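Local coordinates for 11S globulin isoform 1 (PDB 5WPW), which serves as a seed storage protein of coconut, a hexameric 11S globulin that acts as a nutrient reservoir, at residues 19-24 with 212-217; 62-67 with 135-140. The protein carries 2 engineered substitutions. All coordinates share one frame; numbering follows the deposited sequence.

Contact 1 of 2, residues 19-24 with 212-217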
# COMPACT_ATOMS: atom_id res chain seq x y z
N SER A 19 -3.72 35.88 27.68
CA SER A 19 -5.15 35.70 27.66
C SER A 19 -5.68 35.72 29.10
O SER A 19 -4.91 35.81 30.06
CB SER A 19 -5.52 34.39 26.95
OG SER A 19 -5.26 34.44 25.56
N GLU A 20 -7.00 35.60 29.22
CA GLU A 20 -7.66 35.64 30.52
C GLU A 20 -7.19 34.52 31.44
O GLU A 20 -6.91 34.75 32.62
CB GLU A 20 -9.18 35.58 30.32
CG GLU A 20 -10.00 35.65 31.58
CD GLU A 20 -11.49 35.60 31.28
OE1 GLU A 20 -11.99 34.53 30.85
OE2 GLU A 20 -12.16 36.64 31.47
N ALA A 21 -7.09 33.29 30.91
CA ALA A 21 -6.79 32.11 31.72
C ALA A 21 -5.52 31.40 31.26
O ALA A 21 -5.39 30.18 31.44
CB ALA A 21 -7.97 31.14 31.72
N GLY A 22 -4.58 32.13 30.67
CA GLY A 22 -3.32 31.54 30.27
C GLY A 22 -2.56 32.49 29.37
O GLY A 22 -2.98 33.63 29.14
N VAL A 23 -1.40 32.00 28.89
CA VAL A 23 -0.51 32.72 27.99
C VAL A 23 0.00 31.79 26.89
O VAL A 23 0.18 30.58 27.10
CB VAL A 23 0.71 33.35 28.71
CG1 VAL A 23 0.31 34.02 30.02
CG2 VAL A 23 1.80 32.33 28.95
N THR A 24 0.26 32.37 25.72
CA THR A 24 0.81 31.68 24.56
C THR A 24 2.13 32.33 24.17
O THR A 24 2.15 33.52 23.84
CB THR A 24 -0.17 31.71 23.38
OG1 THR A 24 -1.45 31.22 23.80
CG2 THR A 24 0.35 30.86 22.23
N ILE A 212 -7.52 31.73 25.44
CA ILE A 212 -7.62 30.90 26.63
C ILE A 212 -8.49 31.67 27.62
O ILE A 212 -8.07 32.72 28.12
CB ILE A 212 -6.26 30.57 27.23
CG1 ILE A 212 -5.32 30.00 26.16
CG2 ILE A 212 -6.44 29.62 28.39
CD1 ILE A 212 -3.85 29.99 26.58
N VAL A 213 -9.69 31.16 27.90
CA VAL A 213 -10.70 31.88 28.67
C VAL A 213 -11.03 31.09 29.94
O VAL A 213 -10.84 29.87 30.01
CB VAL A 213 -11.97 32.13 27.83
CG1 VAL A 213 -11.58 32.71 26.49
CG2 VAL A 213 -12.84 30.85 27.67
N ARG A 214 -11.53 31.80 30.96
CA ARG A 214 -11.83 31.18 32.24
C ARG A 214 -13.25 30.64 32.24
O ARG A 214 -14.19 31.35 31.87
CB ARG A 214 -11.64 32.18 33.39
CG ARG A 214 -11.63 31.58 34.80
CD ARG A 214 -10.24 31.02 35.24
NE ARG A 214 -9.16 32.01 35.20
CZ ARG A 214 -7.95 31.85 35.75
NH1 ARG A 214 -7.65 30.72 36.40
NH2 ARG A 214 -7.04 32.81 35.64
N ALA A 215 -13.40 29.37 32.61
CA ALA A 215 -14.72 28.80 32.90
C ALA A 215 -14.90 28.87 34.42
O ALA A 215 -14.37 28.03 35.15
CB ALA A 215 -14.84 27.37 32.39
N GLU A 216 -15.65 29.86 34.89
CA GLU A 216 -15.71 30.09 36.34
C GLU A 216 -16.56 29.04 37.05
O GLU A 216 -16.33 28.77 38.24
CB GLU A 216 -16.22 31.50 36.65
CG GLU A 216 -15.81 31.99 38.04
CD GLU A 216 -15.87 33.51 38.18
OE1 GLU A 216 -16.94 34.04 38.55
OE2 GLU A 216 -14.84 34.17 37.93
N ASN A 217 -17.53 28.44 36.37
CA ASN A 217 -18.34 27.37 36.94
C ASN A 217 -17.77 25.99 36.70
O ASN A 217 -18.48 25.00 36.90
CB ASN A 217 -19.76 27.43 36.38
CG ASN A 217 -20.59 28.47 37.04
OD1 ASN A 217 -20.44 28.73 38.24
ND2 ASN A 217 -21.48 29.11 36.27
O HOH W 1 -14.60 33.72 30.73
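In the N-terminal cupin domain, the tight turn joining strands 15-19 and 22-26 packs against strand 212-214, and A21 and I212 meet at its centre. The turn is closed by a backbone bond from S19 N to G22 O. Across the contact, A21 N donates to I212 O at 3.0 Å, arriving well above the carbonyl plane, 47° out of it. The E20 side chain reaches along the partner strand: CG stands anti to the backbone N (chi1 -179°) and the chain stays extended, which brings OE1 to R214 N at 2.8 Å. That bond is nearly straight (173°) and uses the anti side of the carboxylate. A water donates to the same E20 OE1 and to R214 O, bridging the carboxylate to the backbone just beyond. The R214 chain, bent at chi2 and chi3, folds back so that A21 CB lies over one face of its guanidinium, 3.8 Å from NE. E20 and R214 thus meet through carboxylate and backbone, with no salt bridge. The I212 side chain points toward the turn, its CG2 3.3 Å from A21 O and its CD1 3.9 Å from T24 OG1, a hydroxyl hydrogen-bonded to E211 and R44. G22 N is buried here without a polar partner. Beyond I212 lie I46 and L52, from strands of different sheets, consistent with a side chain wedged between the two sheets of a cupin jelly-roll barrel.

Contact 2 of 2, residues 62-67 with 135-140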
# COMPACT_ATOMS: atom_id res chain seq x y z
N LEU A 62 2.17 18.16 16.47
CA LEU A 62 2.30 17.33 17.65
C LEU A 62 2.38 18.26 18.84
O LEU A 62 3.09 19.27 18.78
CB LEU A 62 3.57 16.47 17.63
CG LEU A 62 3.67 15.38 16.57
CD1 LEU A 62 4.83 14.47 16.94
CD2 LEU A 62 2.37 14.62 16.47
N VAL A 63 1.59 17.96 19.87
CA VAL A 63 1.59 18.69 21.14
C VAL A 63 2.22 17.79 22.20
O VAL A 63 1.83 16.63 22.33
CB VAL A 63 0.17 19.10 21.56
CG1 VAL A 63 0.23 19.95 22.83
CG2 VAL A 63 -0.53 19.83 20.42
N TYR A 64 3.19 18.30 22.94
CA TYR A 64 3.72 17.57 24.08
C TYR A 64 3.26 18.25 25.37
O TYR A 64 3.50 19.44 25.55
CB TYR A 64 5.25 17.49 24.07
CG TYR A 64 5.82 16.72 25.25
CD1 TYR A 64 5.67 15.33 25.36
CD2 TYR A 64 6.51 17.38 26.26
CE1 TYR A 64 6.19 14.63 26.45
CE2 TYR A 64 7.03 16.69 27.35
CZ TYR A 64 6.86 15.32 27.43
OH TYR A 64 7.38 14.65 28.51
N ILE A 65 2.63 17.48 26.26
CA ILE A 65 2.18 17.98 27.56
C ILE A 65 3.38 17.92 28.52
O ILE A 65 3.72 16.86 29.04
CB ILE A 65 0.99 17.19 28.11
CG1 ILE A 65 -0.15 17.10 27.09
CG2 ILE A 65 0.44 17.85 29.43
CD1 ILE A 65 -0.60 18.39 26.63
N VAL A 66 4.04 19.07 28.71
CA VAL A 66 5.13 19.20 29.66
C VAL A 66 4.62 19.06 31.10
O VAL A 66 5.30 18.49 31.96
CB VAL A 66 5.84 20.55 29.46
CG1 VAL A 66 6.94 20.77 30.52
CG2 VAL A 66 6.47 20.64 28.06
N GLN A 67 3.43 19.58 31.38
CA GLN A 67 2.95 19.65 32.74
C GLN A 67 1.43 19.70 32.72
O GLN A 67 0.85 20.27 31.81
CB GLN A 67 3.53 20.90 33.42
CG GLN A 67 3.22 21.07 34.90
CD GLN A 67 3.60 22.46 35.38
OE1 GLN A 67 4.76 22.71 35.72
NE2 GLN A 67 2.65 23.38 35.37
N VAL A 135 1.16 23.10 30.74
CA VAL A 135 2.15 23.68 29.85
C VAL A 135 2.28 22.74 28.65
O VAL A 135 2.64 21.57 28.82
CB VAL A 135 3.50 23.90 30.55
CG1 VAL A 135 4.45 24.62 29.62
CG2 VAL A 135 3.29 24.74 31.83
N ALA A 136 1.93 23.24 27.48
CA ALA A 136 1.96 22.47 26.24
C ALA A 136 3.00 23.05 25.30
O ALA A 136 3.06 24.27 25.12
CB ALA A 136 0.58 22.48 25.56
N ILE A 137 3.82 22.19 24.69
CA ILE A 137 4.71 22.63 23.63
C ILE A 137 4.25 22.00 22.33
O ILE A 137 4.09 20.77 22.25
CB ILE A 137 6.18 22.30 23.92
CG1 ILE A 137 6.97 22.51 22.65
CG2 ILE A 137 6.33 20.88 24.40
CD1 ILE A 137 8.42 22.54 22.81
N THR A 138 4.00 22.84 21.33
CA THR A 138 3.42 22.44 20.05
C THR A 138 4.37 22.73 18.90
O THR A 138 4.87 23.86 18.78
CB THR A 138 2.12 23.19 19.81
OG1 THR A 138 1.14 22.70 20.71
CG2 THR A 138 1.66 23.01 18.37
N VAL A 139 4.60 21.73 18.04
CA VAL A 139 5.40 21.91 16.83
C VAL A 139 4.47 21.67 15.64
O VAL A 139 3.84 20.61 15.55
CB VAL A 139 6.62 20.97 16.78
CG1 VAL A 139 7.45 21.23 15.56
CG2 VAL A 139 7.49 21.10 18.04
N LEU A 140 4.32 22.68 14.78
CA LEU A 140 3.46 22.62 13.61
C LEU A 140 4.31 22.47 12.35
O LEU A 140 5.22 23.27 12.11
CB LEU A 140 2.61 23.89 13.50
CG LEU A 140 1.53 24.19 14.55
CD1 LEU A 140 1.78 25.51 15.24
CD2 LEU A 140 0.16 24.19 13.84
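Y64 and I137 form a hydrogen-bonded pair in the antiparallel ladder of strands 61-67 and 134-140, with Y64 N to I137 O at 2.7 Å and I137 N to Y64 O at 2.9 Å. I137 CG2 sits between its own backbone N and carbonyl carbon (chi1 167°), a rotation that presses it to 3.6 Å from Y64 CB and sets it at the edge of the ring, in its plane. V66 CG2, on the same strand as Y64, closes on that methyl too. On the opposite face, V63 straddles T138 OG1, its CG2 3.3 Å from that oxygen, while V63 CG1 packs on A136 CB at 3.7 Å. L62, V63, Y64, I137, T138 and V139 are buried. The ladder is part of the jelly-roll barrel of the N-terminal cupin domain; on the face of L62, Y64 and V139 it packs against V361 and I363 of strand 357-364, in the C-terminal cupin domain. Toward Q67 the regular pairing gives way to a classic beta bulge, where V66 and Q67 both face V135. V135 O receives two weak bonds, from V66 N (128° at the hydrogen) and Q67 N, while V135 N returns a firmer one to Q67 O at 3.0 Å. V66, Q67, V135 and A136 are partly exposed, A136 marking where the two halves meet. The extended Q67 chain passes V135 CG2 with its NE2 at 3.8 Å, and that amide nitrogen bonds to P133 O.

Overall arrangement
Both contacts belong to the N-terminal cupin domain, and their centres lie about 18 Å apart; their nearest atoms are about 7 Å apart, so the two do not meet directly. Along the chain, residues 19-24 come first, both segments of contact 2 follow, and residues 212-217 come last. Strand 22-26 of contact 1 and both strands of contact 2 share one antiparallel sheet, with strand 40-46 lying between 22-26 and 134-140. Strand 212-214 instead pairs with 50-57 in the other sheet, so contact 1 joins the two sheets while contact 2 builds the first from within. Contact 2 lies near the chain's centre beside the second cupin domain; contact 1 lies farther out, where V213 packs on N391 of a second subunit.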